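PDB 2B8N: D-glycerate 2-kinase from Thermotoga maritima, which catalyses the magnesium- and ATP-dependent phosphorylation of D-glycerate to 2-phosphoglycerate, a step in the degradation of serine through 3-hydroxypyruvate. Local coordinates for residues A[81-84]-A[85-89]; A[108-111]-A[112-116]; A[148-151]-A[152-156]. All blocks are in the same frame, centred on the assembly; numbering follows the deposited sequence.

Contact 1 of 3, residues A[81-84]-A[85-89]; sequences VVTK and YGHSE
Lys84 O takes the backbone N-H of His87 at 3.0 Å from O to N, the bond that closes a type II beta turn over Lys84, Tyr85, Gly86 and His87. The bond is bent, 143° at the hydrogen, and the donor stands tilted from the carbonyl plane. Gly86 occupies the third position of the turn with a phi of 82°, a value that favours glycine, and its N-H bonds to Glu99. Within the turn His87 ND1 also donates to Tyr85 O, the two atoms 3.1 Å apart; the nitrogen arrives from above the carbonyl plane, which helps to set the turn of the imidazole. One face of that imidazole is covered by Lys84, whose CB lies 3.4 Å from the ring centroid and only 11° off the normal, a CH-pi contact. The two side chains run side by side, and CD of Lys84 follows along the ring, 3.5 Å from His87 NE2. Lys84 CE stays by the ring too, 3.7 Å from His87 CE1, and only NZ leads off, to bond with His102. Thr83 meets His87 at about a right angle: its CG2 touches His87 CB at 3.5 Å and Ser88 CB at 4.0 Å, while OG1 is held by Gly58 O. With an alanine in place of His87, Lys84 CB and CD would probably lose the flat surface they rest on and Tyr85 O its imidazole donor. Beyond the turn, Ser88 OG bonds to Glu99 and Tyr85 OH reaches Asp106, so the loop is tied at several points to what follows it. The arrangement is a tight reversal just after strand 76-84, in the parallel sheet of an alpha/beta domain.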
loop_
_atom_site.group_PDB
_atom_site.type_symbol
_atom_site.label_atom_id
_atom_site.label_comp_id
_atom_site.label_asym_id
_atom_site.label_seq_id
_atom_site.Cartn_x
_atom_site.Cartn_y
_atom_site.Cartn_z
ATOM N N VAL A 81 2.336 -16.449 -11.153
ATOM C CA VAL A 81 2.849 -15.398 -10.285
ATOM C C VAL A 81 3.535 -14.341 -11.157
ATOM O O VAL A 81 4.417 -14.670 -11.960
ATOM C CB VAL A 81 3.857 -16.016 -9.275
ATOM C CG1 VAL A 81 4.669 -14.948 -8.540
ATOM C CG2 VAL A 81 3.120 -16.944 -8.286
ATOM N N VAL A 82 3.094 -13.080 -11.020
ATOM C CA VAL A 82 3.757 -11.921 -11.658
ATOM C C VAL A 82 4.133 -10.896 -10.564
ATOM O O VAL A 82 3.271 -10.422 -9.829
ATOM C CB VAL A 82 2.866 -11.233 -12.727
ATOM C CG1 VAL A 82 3.675 -10.191 -13.514
ATOM C CG2 VAL A 82 2.285 -12.238 -13.680
ATOM N N THR A 83 5.407 -10.558 -10.444
ATOM C CA THR A 83 5.831 -9.607 -9.407
ATOM C C THR A 83 6.941 -8.721 -9.982
ATOM O O THR A 83 7.274 -8.838 -11.153
ATOM C CB THR A 83 6.213 -10.346 -8.065
ATOM O OG1 THR A 83 6.299 -9.416 -6.975
ATOM C CG2 THR A 83 7.525 -11.101 -8.185
ATOM N N LYS A 84 7.460 -7.801 -9.180
ATOM C CA LYS A 84 8.564 -6.935 -9.589
ATOM C C LYS A 84 9.854 -7.733 -9.853
ATOM O O LYS A 84 10.112 -8.754 -9.211
ATOM C CB LYS A 84 8.866 -5.903 -8.488
ATOM C CG LYS A 84 8.057 -4.628 -8.534
ATOM C CD LYS A 84 8.419 -3.709 -7.363
ATOM C CE LYS A 84 9.725 -2.969 -7.597
ATOM N NZ LYS A 84 9.609 -2.031 -8.712
ATOM N N TYR A 85 10.687 -7.239 -10.756
ATOM C CA TYR A 85 11.996 -7.856 -10.947
ATOM C C TYR A 85 12.693 -8.019 -9.594
ATOM O O TYR A 85 12.693 -7.109 -8.754
ATOM C CB TYR A 85 12.877 -7.072 -11.949
ATOM C CG TYR A 85 12.225 -6.950 -13.303
ATOM C CD1 TYR A 85 11.690 -8.073 -13.926
ATOM C CD2 TYR A 85 12.095 -5.725 -13.949
ATOM C CE1 TYR A 85 11.054 -7.991 -15.133
ATOM C CE2 TYR A 85 11.460 -5.639 -15.179
ATOM C CZ TYR A 85 10.942 -6.789 -15.765
ATOM O OH TYR A 85 10.282 -6.779 -16.975
ATOM N N GLY A 86 13.260 -9.198 -9.384
ATOM C CA GLY A 86 14.046 -9.493 -8.188
ATOM C C GLY A 86 13.248 -9.867 -6.952
ATOM O O GLY A 86 13.839 -10.083 -5.887
ATOM N N HIS A 87 11.928 -9.967 -7.087
ATOM C CA HIS A 87 11.058 -10.158 -5.946
ATOM C C HIS A 87 10.646 -11.600 -5.738
ATOM O O HIS A 87 10.278 -11.994 -4.631
ATOM C CB HIS A 87 9.780 -9.333 -6.113
ATOM C CG HIS A 87 9.919 -7.897 -5.704
ATOM N ND1 HIS A 87 10.951 -7.097 -6.138
ATOM C CD2 HIS A 87 9.134 -7.112 -4.926
ATOM C CE1 HIS A 87 10.808 -5.886 -5.628
ATOM N NE2 HIS A 87 9.715 -5.868 -4.890
ATOM N N SER A 88 10.649 -12.389 -6.801
ATOM C CA SER A 88 10.260 -13.784 -6.672
ATOM C C SER A 88 11.390 -14.562 -6.011
ATOM O O SER A 88 12.565 -14.230 -6.178
ATOM C CB SER A 88 9.865 -14.389 -8.029
ATOM O OG SER A 88 10.966 -14.601 -8.887
ATOM N N GLU A 89 11.021 -15.596 -5.257
ATOM C CA GLU A 89 11.972 -16.344 -4.428
ATOM C C GLU A 89 12.031 -17.823 -4.806
ATOM O O GLU A 89 12.190 -18.685 -3.943
ATOM C CB GLU A 89 11.593 -16.187 -2.953
ATOM C CG GLU A 89 11.634 -14.763 -2.446
ATOM C CD GLU A 89 11.268 -14.679 -0.979
ATOM O OE1 GLU A 89 11.940 -15.356 -0.172
ATOM O OE2 GLU A 89 10.312 -13.948 -0.620
#

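Contact 2 of 3, residues A[108-111]-A[112-116]; sequences NTIK and TTRRV
With chi1 of -63° Thr113 sets OG1 beside its own backbone N, which directs the hydroxyl back along the helix to Thr109 O, while Thr112, at +58°, holds OG1 between its backbone N and carbonyl carbon and faces the carbonyls of Asn108 and Thr109. Thr109 O thus receives both the N-H and the hydroxyl of Thr113, each donor atom 2.9 Å away. The amide comes nearly head-on to the carbonyl, whereas the hydroxyl sits above its plane, 41° out of it. Thr113 OG1 is also bonded to Glu142 N, which links this face of the helix to the loop beside it. Thr112 OG1 lies 2.8 Å from Asn108 O and 3.2 Å from Thr109 O, and its single proton may serve either oxygen; Asn108 O takes in addition the N-H of Thr112. The backbone N-H bonds, each reaching four residues back, are those of an alpha helix, here the 107-120 helix that follows edge strand 96-100, with threonine hydroxyls folded back onto the backbone as serines and threonines often are in helices. Thr109 and Thr113 lie side by side, Thr109 CG2 being 4.0 Å from Thr113 OG1. Next round the helix, Ile110 and Arg114 also run in the same direction: Ile110 CG2 touches Arg114 NH1 at 3.5 Å, approaching the guanidinium obliquely, and both side chains rest on Leu143. Asn108 ND2 is probably hydrogen-bonded to Tyr85 OH, in the turn after strand 76-84, while Thr112 packs on Tyr98 of the sheet. Further along, Arg115 touches Tyr98 and carries its NE to a salt bridge with Glu96 at the start of the edge strand.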
loop_
_atom_site.group_PDB
_atom_site.type_symbol
_atom_site.label_atom_id
_atom_site.label_comp_id
_atom_site.label_asym_id
_atom_site.label_seq_id
_atom_site.Cartn_x
_atom_site.Cartn_y
_atom_site.Cartn_z
ATOM N N ASN A 108 7.503 -7.572 -20.862
ATOM C CA ASN A 108 7.236 -8.688 -19.951
ATOM C C ASN A 108 5.829 -8.612 -19.310
ATOM O O ASN A 108 5.171 -9.644 -19.081
ATOM C CB ASN A 108 8.326 -8.776 -18.888
ATOM C CG ASN A 108 9.629 -9.256 -19.455
ATOM O OD1 ASN A 108 9.654 -9.917 -20.489
ATOM N ND2 ASN A 108 10.727 -8.920 -18.794
ATOM N N THR A 109 5.367 -7.395 -19.032
ATOM C CA THR A 109 3.984 -7.203 -18.565
ATOM C C THR A 109 2.970 -7.754 -19.584
ATOM O O THR A 109 2.116 -8.552 -19.243
ATOM C CB THR A 109 3.671 -5.724 -18.260
ATOM O OG1 THR A 109 4.668 -5.199 -17.369
ATOM C CG2 THR A 109 2.295 -5.588 -17.616
ATOM N N ILE A 110 3.104 -7.331 -20.834
ATOM C CA ILE A 110 2.281 -7.821 -21.953
ATOM C C ILE A 110 2.321 -9.347 -22.100
ATOM O O ILE A 110 1.275 -10.005 -22.218
ATOM C CB ILE A 110 2.740 -7.182 -23.286
ATOM C CG1 ILE A 110 2.378 -5.704 -23.292
ATOM C CG2 ILE A 110 2.087 -7.865 -24.479
ATOM C CD1 ILE A 110 3.087 -4.931 -24.355
ATOM N N LYS A 111 3.531 -9.891 -22.136
ATOM C CA LYS A 111 3.702 -11.320 -22.255
ATOM C C LYS A 111 2.970 -12.070 -21.108
ATOM O O LYS A 111 2.156 -12.998 -21.344
ATOM C CB LYS A 111 5.193 -11.668 -22.274
ATOM C CG LYS A 111 5.852 -11.560 -23.675
ATOM C CD LYS A 111 7.325 -11.145 -23.598
ATOM C CE LYS A 111 8.101 -11.459 -24.856
ATOM N NZ LYS A 111 9.071 -12.560 -24.622
ATOM N N THR A 112 3.250 -11.666 -19.870
ATOM C CA THR A 112 2.748 -12.413 -18.725
ATOM C C THR A 112 1.240 -12.266 -18.551
ATOM O O THR A 112 0.564 -13.222 -18.179
ATOM C CB THR A 112 3.473 -12.066 -17.430
ATOM O OG1 THR A 112 3.352 -10.660 -17.165
ATOM C CG2 THR A 112 4.943 -12.488 -17.542
ATOM N N THR A 113 0.725 -11.069 -18.809
ATOM C CA THR A 113 -0.711 -10.808 -18.759
ATOM C C THR A 113 -1.444 -11.622 -19.827
ATOM O O THR A 113 -2.477 -12.219 -19.561
ATOM C CB THR A 113 -1.010 -9.298 -18.967
ATOM O OG1 THR A 113 -0.438 -8.540 -17.893
ATOM C CG2 THR A 113 -2.521 -9.034 -19.004
ATOM N N ARG A 114 -0.907 -11.629 -21.034
ATOM C CA ARG A 114 -1.456 -12.450 -22.086
ATOM C C ARG A 114 -1.543 -13.918 -21.634
ATOM O O ARG A 114 -2.540 -14.592 -21.898
ATOM C CB ARG A 114 -0.636 -12.263 -23.364
ATOM C CG ARG A 114 -0.924 -13.217 -24.481
ATOM C CD ARG A 114 -0.142 -12.765 -25.712
ATOM N NE ARG A 114 -0.747 -11.549 -26.269
ATOM C CZ ARG A 114 -0.097 -10.488 -26.759
ATOM N NH1 ARG A 114 1.236 -10.432 -26.773
ATOM N NH2 ARG A 114 -0.806 -9.460 -27.239
ATOM N N ARG A 115 -0.523 -14.396 -20.929
ATOM C CA ARG A 115 -0.510 -15.786 -20.423
ATOM C C ARG A 115 -1.579 -16.007 -19.351
ATOM O O ARG A 115 -2.234 -17.046 -19.339
ATOM C CB ARG A 115 0.878 -16.163 -19.868
ATOM C CG ARG A 115 0.973 -17.510 -19.167
ATOM C CD ARG A 115 0.413 -18.621 -20.019
ATOM N NE ARG A 115 0.827 -19.950 -19.563
ATOM C CZ ARG A 115 0.411 -21.084 -20.120
ATOM N NH1 ARG A 115 -0.407 -21.047 -21.156
ATOM N NH2 ARG A 115 0.837 -22.255 -19.664
ATOM N N VAL A 116 -1.754 -15.037 -18.453
ATOM C CA VAL A 116 -2.813 -15.123 -17.444
ATOM C C VAL A 116 -4.204 -15.292 -18.092
ATOM O O VAL A 116 -5.059 -16.021 -17.561
ATOM C CB VAL A 116 -2.852 -13.876 -16.509
ATOM C CG1 VAL A 116 -4.054 -13.948 -15.585
ATOM C CG2 VAL A 116 -1.570 -13.749 -15.697
#

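Contact 3 of 3, residues A[148-151]-A[152-156]; sequences VSLE and EIQKL
The backbone passes from an extended Val148 and Ser149 into the 150-162 helix, and Ile153 N returns to Ser149 O at 3.1 Å to begin its i to i-4 ladder. Ser149 is the N-cap, and with Glu152 it forms a capping box. Its OG accepts the N-H of Glu152 at 2.9 Å, and in exchange Glu152 OE1 accepts the N-H of Ser149 at 2.8 Å, met nearly along the C-O direction and straight to 163°. The glutamate reaches back because its CG stands beside its own backbone N (chi1 -83°) and the chain beyond is extended. Two amides at the helix start are satisfied in this way, and the positive end of the helix would probably favour the negative carboxylate. Glu152 OE2 has its own partner, Ser237, so the carboxylate is gripped at both oxygens. Across the next turn the extended Gln154 side chain crosses Leu150 at a slant. Val148 also rests on helix 238-244, and beside the box it forms a hydrophobic staple with Ile153, the side chains at about a right angle and Val148 CG1 4.0 Å from Ile153 CD1.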
loop_
_atom_site.group_PDB
_atom_site.type_symbol
_atom_site.label_atom_id
_atom_site.label_comp_id
_atom_site.label_asym_id
_atom_site.label_seq_id
_atom_site.Cartn_x
_atom_site.Cartn_y
_atom_site.Cartn_z
ATOM N N VAL A 148 -3.935 -0.762 -30.005
ATOM C CA VAL A 148 -3.388 0.272 -29.127
ATOM C C VAL A 148 -2.031 -0.237 -28.659
ATOM O O VAL A 148 -1.882 -1.419 -28.348
ATOM C CB VAL A 148 -4.320 0.580 -27.931
ATOM C CG1 VAL A 148 -3.691 1.632 -26.991
ATOM C CG2 VAL A 148 -5.630 1.069 -28.416
ATOM N N SER A 149 -1.028 0.629 -28.648
ATOM C CA SER A 149 0.313 0.209 -28.239
ATOM C C SER A 149 0.581 0.557 -26.765
ATOM O O SER A 149 0.066 1.545 -26.218
ATOM C CB SER A 149 1.385 0.866 -29.105
ATOM O OG SER A 149 1.860 2.068 -28.498
ATOM N N LEU A 150 1.410 -0.257 -26.139
ATOM C CA LEU A 150 1.914 0.037 -24.809
ATOM C C LEU A 150 2.500 1.449 -24.731
ATOM O O LEU A 150 2.281 2.148 -23.750
ATOM C CB LEU A 150 2.990 -0.984 -24.466
ATOM C CG LEU A 150 3.495 -1.069 -23.035
ATOM C CD1 LEU A 150 2.516 -1.806 -22.161
ATOM C CD2 LEU A 150 4.866 -1.783 -23.048
ATOM N N GLU A 151 3.232 1.857 -25.772
ATOM C CA GLU A 151 3.910 3.153 -25.800
ATOM C C GLU A 151 2.903 4.257 -25.697
ATOM O O GLU A 151 3.151 5.249 -25.016
ATOM C CB GLU A 151 4.720 3.349 -27.090
ATOM C CG GLU A 151 6.034 2.602 -27.124
ATOM C CD GLU A 151 5.888 1.129 -26.735
ATOM O OE1 GLU A 151 4.994 0.450 -27.302
ATOM O OE2 GLU A 151 6.659 0.660 -25.853
ATOM N N GLU A 152 1.792 4.094 -26.419
ATOM C CA GLU A 152 0.703 5.075 -26.436
ATOM C C GLU A 152 0.123 5.211 -25.031
ATOM O O GLU A 152 -0.187 6.324 -24.557
ATOM C CB GLU A 152 -0.409 4.648 -27.406
ATOM C CG GLU A 152 -0.162 5.001 -28.846
ATOM C CD GLU A 152 -1.168 4.366 -29.799
ATOM O OE1 GLU A 152 -1.205 3.119 -29.848
ATOM O OE2 GLU A 152 -1.894 5.106 -30.515
ATOM N N ILE A 153 -0.039 4.069 -24.371
ATOM C CA ILE A 153 -0.507 4.064 -22.995
ATOM C C ILE A 153 0.517 4.777 -22.084
ATOM O O ILE A 153 0.154 5.743 -21.415
ATOM C CB ILE A 153 -0.920 2.641 -22.561
ATOM C CG1 ILE A 153 -2.306 2.340 -23.130
ATOM C CG2 ILE A 153 -0.959 2.506 -21.062
ATOM C CD1 ILE A 153 -2.605 0.870 -23.224
ATOM N N GLN A 154 1.779 4.346 -22.093
ATOM C CA GLN A 154 2.845 5.051 -21.356
ATOM C C GLN A 154 2.727 6.581 -21.589
ATOM O O GLN A 154 2.606 7.365 -20.646
ATOM C CB GLN A 154 4.242 4.526 -21.780
ATOM C CG GLN A 154 4.620 3.091 -21.259
ATOM C CD GLN A 154 5.827 2.408 -22.003
ATOM O OE1 GLN A 154 5.737 1.244 -22.422
ATOM N NE2 GLN A 154 6.942 3.141 -22.160
ATOM N N LYS A 155 2.721 6.993 -22.859
ATOM C CA LYS A 155 2.742 8.421 -23.216
ATOM C C LYS A 155 1.484 9.187 -22.796
ATOM O O LYS A 155 1.578 10.341 -22.382
ATOM C CB LYS A 155 2.928 8.621 -24.729
ATOM C CG LYS A 155 4.322 8.338 -25.297
ATOM C CD LYS A 155 4.586 9.286 -26.476
ATOM C CE LYS A 155 5.833 8.937 -27.297
ATOM N NZ LYS A 155 5.987 9.837 -28.513
ATOM N N LEU A 156 0.322 8.561 -22.930
ATOM C CA LEU A 156 -0.952 9.203 -22.584
ATOM C C LEU A 156 -1.102 9.499 -21.097
ATOM O O LEU A 156 -1.660 10.538 -20.734
ATOM C CB LEU A 156 -2.144 8.312 -22.962
ATOM C CG LEU A 156 -2.719 8.470 -24.353
ATOM C CD1 LEU A 156 -3.775 7.388 -24.637
ATOM C CD2 LEU A 156 -3.295 9.883 -24.532
#

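Along the chain the three contacts come in series, with none nested or crossed. Contact 1 closes a tight turn following strand 76-84; the chain then runs through edge strand 96-100 into helix 107-120, whose first turns hold contact 2. Strand 128-133 and helix 137-140 follow before contact 3 opens helix 150-162. Contacts 1 and 2 meet where Asn108 joins Tyr85 and where Val82 packs on Thr112, which ties the sheet and the turn after it to the helix. Contact 2 touches contact 3 where Ile110 CD1 lies 3.8 Å from Leu150 CD2, joining two helices. Contacts 1 and 3 stay about 10 Å apart at their nearest atoms.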